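Glutamine--tRNA ligase (PDB 3TL4) attaches glutamine to tRNA(Gln) in an ATP-dependent reaction, the piece described here being its appended N-terminal tRNA-binding domain. Local coordinates at residues E132-E135 against R136-E140; E140-K143 against L144-G147. All coordinates share one frame; numbering follows the deposited sequence.

Contact 1: residues E132-E135 against R136-E140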
loop_
_atom_site.group_PDB
_atom_site.type_symbol
_atom_site.label_atom_id
_atom_site.label_comp_id
_atom_site.label_asym_id
_atom_site.label_seq_id
_atom_site.Cartn_x
_atom_site.Cartn_y
_atom_site.Cartn_z
ATOM N N GLU A 132 25.204 -9.428 -7.332
ATOM C CA GLU A 132 25.848 -9.040 -6.083
ATOM C C GLU A 132 25.994 -10.218 -5.129
ATOM O O GLU A 132 26.893 -10.265 -4.297
ATOM C CB GLU A 132 25.023 -7.912 -5.407
ATOM C CG GLU A 132 25.121 -6.556 -6.134
ATOM C CD GLU A 132 24.082 -5.526 -5.684
ATOM O OE1 GLU A 132 23.310 -5.809 -4.741
ATOM O OE2 GLU A 132 24.030 -4.428 -6.286
ATOM N N ASN A 133 25.079 -11.164 -5.241
ATOM C CA ASN A 133 25.063 -12.296 -4.346
ATOM C C ASN A 133 25.329 -13.601 -5.095
ATOM O O ASN A 133 25.016 -14.675 -4.604
ATOM C CB ASN A 133 23.725 -12.338 -3.632
ATOM C CG ASN A 133 23.524 -11.136 -2.712
ATOM O OD1 ASN A 133 23.855 -11.195 -1.535
ATOM N ND2 ASN A 133 23.008 -10.034 -3.260
ATOM N N LYS A 134 25.928 -13.492 -6.276
ATOM C CA LYS A 134 26.014 -14.621 -7.208
ATOM C C LYS A 134 26.587 -15.903 -6.591
ATOM O O LYS A 134 26.005 -16.976 -6.739
ATOM C CB LYS A 134 26.771 -14.214 -8.485
ATOM C CG LYS A 134 27.020 -15.346 -9.497
ATOM C CD LYS A 134 27.004 -14.817 -10.945
ATOM C CE LYS A 134 27.979 -13.703 -11.204
ATOM N NZ LYS A 134 27.820 -13.110 -12.574
ATOM N N GLU A 135 27.713 -15.807 -5.892
ATOM C CA GLU A 135 28.343 -17.025 -5.351
ATOM C C GLU A 135 27.597 -17.641 -4.166
ATOM O O GLU A 135 27.606 -18.848 -4.002
ATOM C CB GLU A 135 29.813 -16.790 -5.012
ATOM C CG GLU A 135 30.624 -16.424 -6.237
ATOM C CD GLU A 135 32.076 -16.186 -5.931
ATOM O OE1 GLU A 135 32.390 -15.112 -5.379
ATOM O OE2 GLU A 135 32.904 -17.074 -6.250
ATOM N N ARG A 136 26.954 -16.819 -3.343
ATOM C CA ARG A 136 26.110 -17.348 -2.277
ATOM C C ARG A 136 24.940 -18.096 -2.919
ATOM O O ARG A 136 24.556 -19.157 -2.471
ATOM C CB ARG A 136 25.593 -16.224 -1.366
ATOM C CG ARG A 136 24.839 -16.721 -0.138
ATOM C CD ARG A 136 24.740 -15.656 0.968
ATOM N NE ARG A 136 24.113 -14.427 0.487
ATOM C CZ ARG A 136 22.802 -14.222 0.465
ATOM N NH1 ARG A 136 21.964 -15.162 0.910
ATOM N NH2 ARG A 136 22.327 -13.078 0.008
ATOM N N ILE A 137 24.392 -17.529 -3.989
ATOM C CA ILE A 137 23.300 -18.168 -4.714
ATOM C C ILE A 137 23.692 -19.424 -5.511
ATOM O O ILE A 137 22.936 -20.367 -5.553
ATOM C CB ILE A 137 22.587 -17.181 -5.636
ATOM C CG1 ILE A 137 21.966 -16.056 -4.800
ATOM C CG2 ILE A 137 21.509 -17.902 -6.413
ATOM C CD1 ILE A 137 21.464 -14.899 -5.643
ATOM N N LEU A 138 24.864 -19.432 -6.140
ATOM C CA LEU A 138 25.335 -20.619 -6.863
ATOM C C LEU A 138 25.590 -21.783 -5.920
ATOM O O LEU A 138 25.375 -22.938 -6.269
ATOM C CB LEU A 138 26.618 -20.320 -7.639
ATOM C CG LEU A 138 26.455 -19.624 -8.989
ATOM C CD1 LEU A 138 27.805 -19.253 -9.571
ATOM C CD2 LEU A 138 25.704 -20.535 -9.929
ATOM N N THR A 139 26.050 -21.465 -4.717
ATOM C CA THR A 139 26.334 -22.476 -3.713
ATOM C C THR A 139 25.072 -23.102 -3.142
ATOM O O THR A 139 25.020 -24.312 -2.928
ATOM C CB THR A 139 27.167 -21.888 -2.569
ATOM O OG1 THR A 139 28.422 -21.444 -3.095
ATOM C CG2 THR A 139 27.417 -22.931 -1.499
ATOM N N GLU A 140 24.057 -22.285 -2.898
ATOM C CA GLU A 140 22.855 -22.747 -2.196
ATOM C C GLU A 140 21.742 -23.180 -3.159
ATOM O O GLU A 140 20.877 -23.999 -2.814
ATOM C CB GLU A 140 22.362 -21.650 -1.246
ATOM C CG GLU A 140 23.409 -21.194 -0.205
ATOM C CD GLU A 140 23.775 -22.292 0.803
ATOM O OE1 GLU A 140 22.863 -23.034 1.242
ATOM O OE2 GLU A 140 24.975 -22.421 1.139
#

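Contact 2: residues E140-K143 against L144-G147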
loop_
_atom_site.group_PDB
_atom_site.type_symbol
_atom_site.label_atom_id
_atom_site.label_comp_id
_atom_site.label_asym_id
_atom_site.label_seq_id
_atom_site.Cartn_x
_atom_site.Cartn_y
_atom_site.Cartn_z
ATOM N N GLU A 140 24.057 -22.285 -2.898
ATOM C CA GLU A 140 22.855 -22.747 -2.196
ATOM C C GLU A 140 21.742 -23.180 -3.159
ATOM O O GLU A 140 20.877 -23.999 -2.814
ATOM C CB GLU A 140 22.362 -21.650 -1.246
ATOM C CG GLU A 140 23.409 -21.194 -0.205
ATOM C CD GLU A 140 23.775 -22.292 0.803
ATOM O OE1 GLU A 140 22.863 -23.034 1.242
ATOM O OE2 GLU A 140 24.975 -22.421 1.139
ATOM N N ARG A 141 21.786 -22.621 -4.368
ATOM C CA ARG A 141 20.850 -22.946 -5.433
ATOM C C ARG A 141 19.418 -22.641 -5.060
ATOM O O ARG A 141 19.150 -21.609 -4.462
ATOM C CB ARG A 141 21.015 -24.398 -5.896
ATOM C CG ARG A 141 22.373 -24.636 -6.550
ATOM C CD ARG A 141 22.528 -26.063 -7.060
ATOM N NE ARG A 141 21.523 -26.374 -8.069
ATOM C CZ ARG A 141 21.541 -25.927 -9.325
ATOM N NH1 ARG A 141 22.534 -25.144 -9.761
ATOM N NH2 ARG A 141 20.567 -26.278 -10.156
ATOM N N TYR A 142 18.498 -23.533 -5.416
ATOM C CA TYR A 142 17.078 -23.222 -5.305
ATOM C C TYR A 142 16.548 -23.106 -3.875
ATOM O O TYR A 142 15.544 -22.434 -3.643
ATOM C CB TYR A 142 16.226 -24.185 -6.135
ATOM C CG TYR A 142 16.315 -23.937 -7.624
ATOM C CD1 TYR A 142 17.201 -24.659 -8.419
ATOM C CD2 TYR A 142 15.526 -22.975 -8.237
ATOM C CE1 TYR A 142 17.295 -24.434 -9.770
ATOM C CE2 TYR A 142 15.608 -22.749 -9.594
ATOM C CZ TYR A 142 16.493 -23.490 -10.354
ATOM O OH TYR A 142 16.588 -23.277 -11.707
ATOM N N LYS A 143 17.227 -23.746 -2.926
ATOM C CA LYS A 143 16.913 -23.583 -1.508
ATOM C C LYS A 143 16.937 -22.123 -1.043
ATOM O O LYS A 143 16.339 -21.775 -0.023
ATOM C CB LYS A 143 17.883 -24.394 -0.646
ATOM C CG LYS A 143 17.787 -25.898 -0.839
ATOM C CD LYS A 143 18.836 -26.617 -0.006
ATOM C CE LYS A 143 18.680 -28.144 -0.096
ATOM N NZ LYS A 143 19.021 -28.711 -1.443
ATOM N N LEU A 144 17.628 -21.271 -1.785
ATOM C CA LEU A 144 17.794 -19.875 -1.390
ATOM C C LEU A 144 16.721 -18.962 -1.977
ATOM O O LEU A 144 16.607 -17.803 -1.591
ATOM C CB LEU A 144 19.194 -19.373 -1.788
ATOM C CG LEU A 144 19.634 -17.996 -1.294
ATOM C CD1 LEU A 144 19.332 -17.842 0.191
ATOM C CD2 LEU A 144 21.116 -17.746 -1.576
ATOM N N VAL A 145 15.927 -19.479 -2.907
ATOM C CA VAL A 145 14.919 -18.650 -3.567
ATOM C C VAL A 145 13.942 -17.929 -2.608
ATOM O O VAL A 145 13.584 -16.769 -2.841
ATOM C CB VAL A 145 14.177 -19.416 -4.693
ATOM C CG1 VAL A 145 12.959 -18.647 -5.147
ATOM C CG2 VAL A 145 15.126 -19.671 -5.887
ATOM N N PRO A 146 13.512 -18.596 -1.522
ATOM C CA PRO A 146 12.664 -17.842 -0.584
ATOM C C PRO A 146 13.421 -16.688 0.107
ATOM O O PRO A 146 12.813 -15.691 0.508
ATOM C CB PRO A 146 12.239 -18.898 0.432
ATOM C CG PRO A 146 12.348 -20.221 -0.332
ATOM C CD PRO A 146 13.553 -20.038 -1.210
ATOM N N GLY A 147 14.737 -16.827 0.235
ATOM C CA GLY A 147 15.569 -15.776 0.791
ATOM C C GLY A 147 15.800 -14.624 -0.171
ATOM O O GLY A 147 15.862 -13.466 0.233
#

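Contact 1: residues E132-E135 against R136-E140
Asn133 and Arg136 run side by side from the start of helix 134-140. OD1 of Asn133 accepts a hydrogen bond from NH2 of Arg136 at 2.9 Å. The oxygen lies at the edge of the guanidinium, in its plane, but the donor stands above the amide's carbonyl plane. The two flat groups are nearly perpendicular, 87° apart. CG of Asn133 sits beside its own backbone N (chi1 -65°), which leaves the amide alongside the guanidinium. NH2 of Arg136 also hydrogen-bonds to Tyr129 OH.

The tight side is that of buried Ile137. Its N bonds to Asn133 O at 3.0 Å, and its CD1 lies 4.0 Å from Asn133 CB. Leu177 touches Ile137, and also Lys134 and Leu138, where Lys134 CG and Leu138 CD1 approach to 4.0 Å.

The exposed side, with Glu135 and Thr139, is looser. The Glu135 carboxylate makes no contact with 136-140. Glu135 O takes two hydrogen bonds from Thr139, from OG1 at 2.9 Å and from the backbone N, which tie the hydroxyl back onto its own helix.

With an alanine in place of Asn133, Arg136 NH2 would probably keep Tyr129 OH but lose this acceptor. Asn133 ND2 hydrogen-bonds back to Tyr129 O and OD1 forward to Arg136, so one amide joins helices 119-132 and 134-140 across the break.

Contact 2: residues E140-K143 against L144-G147
The Tyr142 ring meets Val145 through CD2, which lies 4.1 Å from Val145 CG2. The methyl comes in obliquely. The two side chains lie side by side and point the same way. Val145 CG2 stands beside its own backbone N, with CG1 opposite that nitrogen (chi1 168°), and this turns CG2 to the ring. The same methyl lies 3.6 Å from Tyr142 O. Elsewhere the ring touches Val174, Leu175 and Leu178, and its OH bonds to Gly179 O.

Two backbone bonds wind the turn. Leu144 N bonds to Arg141 O at 3.1 Å, and Val145 N bonds to Tyr142 O at 3.1 Å. Both span three residues, as in a 3-10 turn. Both donors stand above the carbonyl plane, the second by 62°. Pro146 has no N-H to give, and its CD packs 3.5 Å from Lys143 O.

On another side of the turn, Glu140 CB rests 3.9 Å from Leu144 CB. The carboxylate end of Glu140 leads away from this apolar touch.

Arg141 has positive phi (60°), where the chain leaves helix 134-140. Its CB points away from 144-147, and its NE forms a salt bridge with Asp185. The turn thus leads from helix 134-140 into helix 145-153, with Tyr142 packed on helix 166-178 and Arg141 reaching the C-terminal segment.

Overall arrangement
From the N terminus, the chain passes through the helices up to 119-132 before it reaches contact 1. That contact spans the break after helix 119-132 and the short helix 134-140. Contact 2 begins where contact 1 ends, at the shared Glu140, and turns the chain into helix 145-153. Each closes only a local turn; they follow in series and neither encloses nor crosses the other. Their centres are about 9 Å apart. Leu144 CD2 joins them, packing 3.7 Å from Ile137 CG1. Both also meet helix 166-178, through Leu177 in contact 1 and Leu178 in both, so the successive turns share one later helix as their packing partner.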